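Local coordinates for protein putative monooxygenase (Fusobacterium nucleatum subsp. nucleatum, PDB 3MCS) that is a putative monooxygenase with two antibiotic-biosynthesis-monooxygenase-type domains in one chain, its substrate and reaction not established, at residues L42-R51 with R199-K210. Sequence-based numbering, arbitrary orientation. Where two conformers were deposited one is given.
Sequences LGLFAATDER and RAELQVLKIENK
An antiparallel strand pair interrupted by a classic beta bulge joins the two halves of a single chain whose two family repeats are consistent with the dimeric alpha/beta-barrel fold, strand 41-49 running against strand 194-209. The bulge is formed by Leu205 and Lys206, opposite Ala46, whose carbonyl oxygen takes both their amides from the same face of its plane, Leu205 N at 2.9 Å and Lys206 N at 3.2 Å. The extra residue shifts the register: Ala46 pairs with Lys206, but Ala47 with Val204. Ladder bonds continue on both sides, Leu44 N to Glu208 O at 2.9 Å and Thr48 N to Gln203 O at 2.8 Å.

Phe45, Ala47, Ile207 and Asn209 direct their side chains to one face. There the Phe45 ring meets Ile207 obliquely, CD2 lying 3.4 Å from CG2, a methyl placed anti to the backbone N of Ile207. Small Ala47 lets Leu202 come close, CB to CB at 3.8 Å. Gly43, with no side chain, pairs closely with Asn209, its CA 3.8 Å from Asn209 CB. The amide of Asn209 is held elsewhere, by Ile107 N and Lys105 O.

Lys206 and Glu208, both starting from the face of Ala46, lead away from strand 41-49 and pair as a salt bridge, NZ to OE2. Gln203 reaches out extended and gives Glu50 a weak hydrogen bond, NE2 to OE1 at 3.3 Å, with amide and carboxylate planes 70° apart. Arg51 grips the Asp49 carboxylate side-on through NE and NH2.

Helix 20-37 covers the face bearing Ala46 and Thr48, with Tyr23 touching Leu205 and bonding to Thr48 OG1; strand 55-62 flanks strand 41-49, strand 114-122 pairs with strand 194-209, and Phe165 packs edge-to-face with Phe45.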
loop_
_atom_site.group_PDB
_atom_site.type_symbol
_atom_site.label_atom_id
_atom_site.label_comp_id
_atom_site.label_asym_id
_atom_site.label_seq_id
_atom_site.Cartn_x
_atom_site.Cartn_y
_atom_site.Cartn_z
ATOM N N LEU A 42 2.230 -0.653 -12.598
ATOM C CA LEU A 42 0.935 -1.310 -12.353
ATOM C C LEU A 42 -0.062 -0.443 -11.573
ATOM O O LEU A 42 -1.277 -0.629 -11.684
ATOM C CB LEU A 42 1.146 -2.634 -11.617
ATOM C CG LEU A 42 1.796 -3.766 -12.431
ATOM C CD1 LEU A 42 2.168 -4.934 -11.515
ATOM C CD2 LEU A 42 0.890 -4.238 -13.565
ATOM N N GLY A 43 0.458 0.492 -10.791
ATOM C CA GLY A 43 -0.362 1.374 -10.013
ATOM C C GLY A 43 0.424 2.209 -9.012
ATOM O O GLY A 43 1.490 1.810 -8.543
ATOM N N LEU A 44 -0.097 3.397 -8.727
ATOM C CA LEU A 44 0.472 4.306 -7.718
ATOM C C LEU A 44 -0.665 4.786 -6.828
ATOM O O LEU A 44 -1.741 5.088 -7.318
ATOM C CB LEU A 44 1.265 5.477 -8.329
ATOM C CG LEU A 44 2.713 5.085 -8.629
ATOM C CD1 LEU A 44 2.775 4.310 -9.889
ATOM C CD2 LEU A 44 3.594 6.305 -8.745
ATOM N N PHE A 45 -0.419 4.827 -5.525
ATOM C CA PHE A 45 -1.449 5.181 -4.571
ATOM C C PHE A 45 -0.919 6.154 -3.538
ATOM O O PHE A 45 -0.141 5.777 -2.701
ATOM C CB PHE A 45 -1.905 3.896 -3.898
ATOM C CG PHE A 45 -2.240 2.796 -4.871
ATOM C CD1 PHE A 45 -1.250 1.998 -5.399
ATOM C CD2 PHE A 45 -3.550 2.562 -5.253
ATOM C CE1 PHE A 45 -1.543 0.983 -6.305
ATOM C CE2 PHE A 45 -3.857 1.545 -6.150
ATOM C CZ PHE A 45 -2.847 0.758 -6.678
ATOM N N ALA A 46 -1.310 7.414 -3.620
ATOM C CA ALA A 46 -0.882 8.418 -2.647
ATOM C C ALA A 46 -1.979 8.641 -1.619
ATOM O O ALA A 46 -3.122 8.885 -1.984
ATOM C CB ALA A 46 -0.557 9.720 -3.346
ATOM N N ALA A 47 -1.622 8.543 -0.345
ATOM C CA ALA A 47 -2.540 8.754 0.767
ATOM C C ALA A 47 -1.841 9.568 1.847
ATOM O O ALA A 47 -0.647 9.827 1.750
ATOM C CB ALA A 47 -2.990 7.426 1.335
ATOM N N THR A 48 -2.571 9.951 2.888
ATOM C CA THR A 48 -2.020 10.761 3.959
ATOM C C THR A 48 -2.554 10.305 5.310
ATOM O O THR A 48 -3.716 9.928 5.417
ATOM C CB THR A 48 -2.407 12.269 3.795
ATOM O OG1 THR A 48 -2.097 12.738 2.487
ATOM C CG2 THR A 48 -1.684 13.119 4.772
ATOM N N ASP A 49 -1.696 10.365 6.329
ATOM C CA ASP A 49 -2.061 10.124 7.722
ATOM C C ASP A 49 -1.872 11.474 8.412
ATOM O O ASP A 49 -0.766 11.972 8.495
ATOM C CB ASP A 49 -1.167 9.052 8.338
ATOM C CG ASP A 49 -1.573 8.661 9.747
ATOM O OD1 ASP A 49 -2.563 9.192 10.286
ATOM O OD2 ASP A 49 -0.884 7.800 10.329
ATOM N N GLU A 50 -2.951 12.094 8.869
ATOM C CA GLU A 50 -2.857 13.422 9.495
ATOM C C GLU A 50 -2.825 13.439 11.033
ATOM O O GLU A 50 -2.740 14.514 11.645
ATOM C CB GLU A 50 -3.973 14.338 8.967
ATOM C CG GLU A 50 -3.890 14.547 7.452
ATOM C CD GLU A 50 -4.473 15.885 6.968
ATOM O OE1 GLU A 50 -5.625 16.240 7.347
ATOM O OE2 GLU A 50 -3.759 16.567 6.173
ATOM N N ARG A 51 -2.851 12.264 11.654
ATOM C CA ARG A 51 -2.768 12.169 13.100
ATOM C C ARG A 51 -1.394 12.632 13.588
ATOM O O ARG A 51 -0.390 12.298 12.986
ATOM C CB ARG A 51 -2.997 10.736 13.542
ATOM C CG ARG A 51 -4.393 10.212 13.274
ATOM C CD ARG A 51 -4.500 8.752 13.675
ATOM N NE ARG A 51 -3.643 7.895 12.845
ATOM C CZ ARG A 51 -3.398 6.610 13.091
ATOM N NH1 ARG A 51 -3.934 6.012 14.147
ATOM N NH2 ARG A 51 -2.589 5.918 12.293
ATOM N N ARG A 199 -2.165 -0.161 12.544
ATOM C CA ARG A 199 -3.158 0.007 11.484
ATOM C C ARG A 199 -3.337 1.485 11.267
ATOM O O ARG A 199 -3.482 2.229 12.222
ATOM C CB ARG A 199 -4.501 -0.585 11.882
ATOM C CG ARG A 199 -5.652 -0.306 10.904
ATOM C CD ARG A 199 -6.980 -0.776 11.490
ATOM N NE ARG A 199 -7.429 0.051 12.613
ATOM C CZ ARG A 199 -8.530 0.800 12.613
ATOM N NH1 ARG A 199 -9.355 0.801 11.578
ATOM N NH2 ARG A 199 -8.828 1.514 13.675
ATOM N N ALA A 200 -3.324 1.914 10.026
ATOM C CA ALA A 200 -3.480 3.308 9.735
ATOM C C ALA A 200 -4.552 3.511 8.691
ATOM O O ALA A 200 -4.374 3.170 7.528
ATOM C CB ALA A 200 -2.176 3.884 9.247
ATOM N N GLU A 201 -5.680 4.050 9.127
ATOM C CA GLU A 201 -6.721 4.421 8.220
ATOM C C GLU A 201 -6.147 5.651 7.526
ATOM O O GLU A 201 -5.627 6.539 8.176
ATOM C CB GLU A 201 -8.014 4.732 8.958
ATOM C CG GLU A 201 -8.564 3.578 9.776
ATOM C CD GLU A 201 -9.935 3.871 10.365
ATOM O OE1 GLU A 201 -10.550 4.891 9.996
ATOM O OE2 GLU A 201 -10.394 3.053 11.186
ATOM N N LEU A 202 -6.219 5.696 6.206
ATOM C CA LEU A 202 -5.586 6.770 5.448
ATOM C C LEU A 202 -6.533 7.595 4.574
ATOM O O LEU A 202 -7.479 7.085 3.993
ATOM C CB LEU A 202 -4.483 6.181 4.560
ATOM C CG LEU A 202 -3.262 5.528 5.220
ATOM C CD1 LEU A 202 -2.380 4.868 4.147
ATOM C CD2 LEU A 202 -2.448 6.513 6.020
ATOM N N GLN A 203 -6.213 8.875 4.489
ATOM C CA GLN A 203 -6.928 9.864 3.727
ATOM C C GLN A 203 -6.395 9.809 2.288
ATOM O O GLN A 203 -5.256 10.150 2.019
ATOM C CB GLN A 203 -6.660 11.221 4.413
ATOM C CG GLN A 203 -7.326 12.486 3.881
ATOM C CD GLN A 203 -6.904 13.733 4.695
ATOM O OE1 GLN A 203 -6.200 14.602 4.196
ATOM N NE2 GLN A 203 -7.303 13.788 5.956
ATOM N N VAL A 204 -7.209 9.341 1.358
ATOM C CA VAL A 204 -6.792 9.237 -0.042
ATOM C C VAL A 204 -6.428 10.589 -0.691
ATOM O O VAL A 204 -7.126 11.560 -0.527
ATOM C CB VAL A 204 -7.897 8.522 -0.861
ATOM C CG1 VAL A 204 -7.662 8.666 -2.318
ATOM C CG2 VAL A 204 -7.952 7.058 -0.486
ATOM N N LEU A 205 -5.334 10.634 -1.444
ATOM C CA LEU A 205 -4.877 11.862 -2.115
ATOM C C LEU A 205 -5.024 11.739 -3.638
ATOM O O LEU A 205 -5.719 12.520 -4.251
ATOM C CB LEU A 205 -3.433 12.165 -1.736
ATOM C CG LEU A 205 -3.028 13.620 -1.955
ATOM C CD1 LEU A 205 -1.678 13.834 -1.305
ATOM C CD2 LEU A 205 -3.023 14.033 -3.433
ATOM N N LYS A 206 -4.348 10.767 -4.240
ATOM C CA LYS A 206 -4.515 10.488 -5.658
ATOM C C LYS A 206 -4.174 9.029 -5.920
ATOM O O LYS A 206 -3.140 8.556 -5.463
ATOM C CB LYS A 206 -3.653 11.408 -6.532
ATOM C CG LYS A 206 -4.055 11.429 -8.024
ATOM C CD LYS A 206 -5.419 12.116 -8.238
ATOM C CE LYS A 206 -5.967 11.990 -9.693
ATOM N NZ LYS A 206 -6.363 10.583 -10.116
ATOM N N ILE A 207 -5.065 8.324 -6.621
ATOM C CA ILE A 207 -4.873 6.930 -7.006
ATOM C C ILE A 207 -5.096 6.733 -8.504
ATOM O O ILE A 207 -6.106 7.176 -9.055
ATOM C CB ILE A 207 -5.872 5.988 -6.302
ATOM C CG1 ILE A 207 -5.660 5.982 -4.801
ATOM C CG2 ILE A 207 -5.736 4.567 -6.847
ATOM C CD1 ILE A 207 -6.652 5.158 -4.100
ATOM N N GLU A 208 -4.156 6.046 -9.140
ATOM C CA GLU A 208 -4.253 5.633 -10.554
ATOM C C GLU A 208 -3.650 4.229 -10.676
ATOM O O GLU A 208 -2.580 3.947 -10.127
ATOM C CB GLU A 208 -3.522 6.593 -11.501
ATOM C CG GLU A 208 -4.188 7.944 -11.680
ATOM C CD GLU A 208 -5.516 7.866 -12.406
ATOM O OE1 GLU A 208 -5.759 6.860 -13.118
ATOM O OE2 GLU A 208 -6.317 8.821 -12.258
ATOM N N ASN A 209 -4.359 3.338 -11.352
ATOM C CA ASN A 209 -3.845 1.990 -11.567
ATOM C C ASN A 209 -4.425 1.368 -12.838
ATOM O O ASN A 209 -5.472 1.815 -13.355
ATOM C CB ASN A 209 -4.089 1.086 -10.345
ATOM C CG ASN A 209 -5.563 0.713 -10.149
ATOM O OD1 ASN A 209 -6.482 1.457 -10.530
ATOM N ND2 ASN A 209 -5.790 -0.438 -9.520
ATOM N N LYS A 210 -3.721 0.347 -13.334
ATOM C CA LYS A 210 -4.149 -0.376 -14.519
ATOM C C LYS A 210 -5.390 -1.205 -14.206
ATOM O O LYS A 210 -6.312 -1.307 -15.030
ATOM C CB LYS A 210 -3.025 -1.279 -15.024
ATOM C CG LYS A 210 -3.298 -1.921 -16.381
ATOM C CD LYS A 210 -2.139 -2.808 -16.841
ATOM C CE LYS A 210 -2.478 -3.557 -18.148
ATOM N NZ LYS A 210 -1.373 -4.454 -18.579
#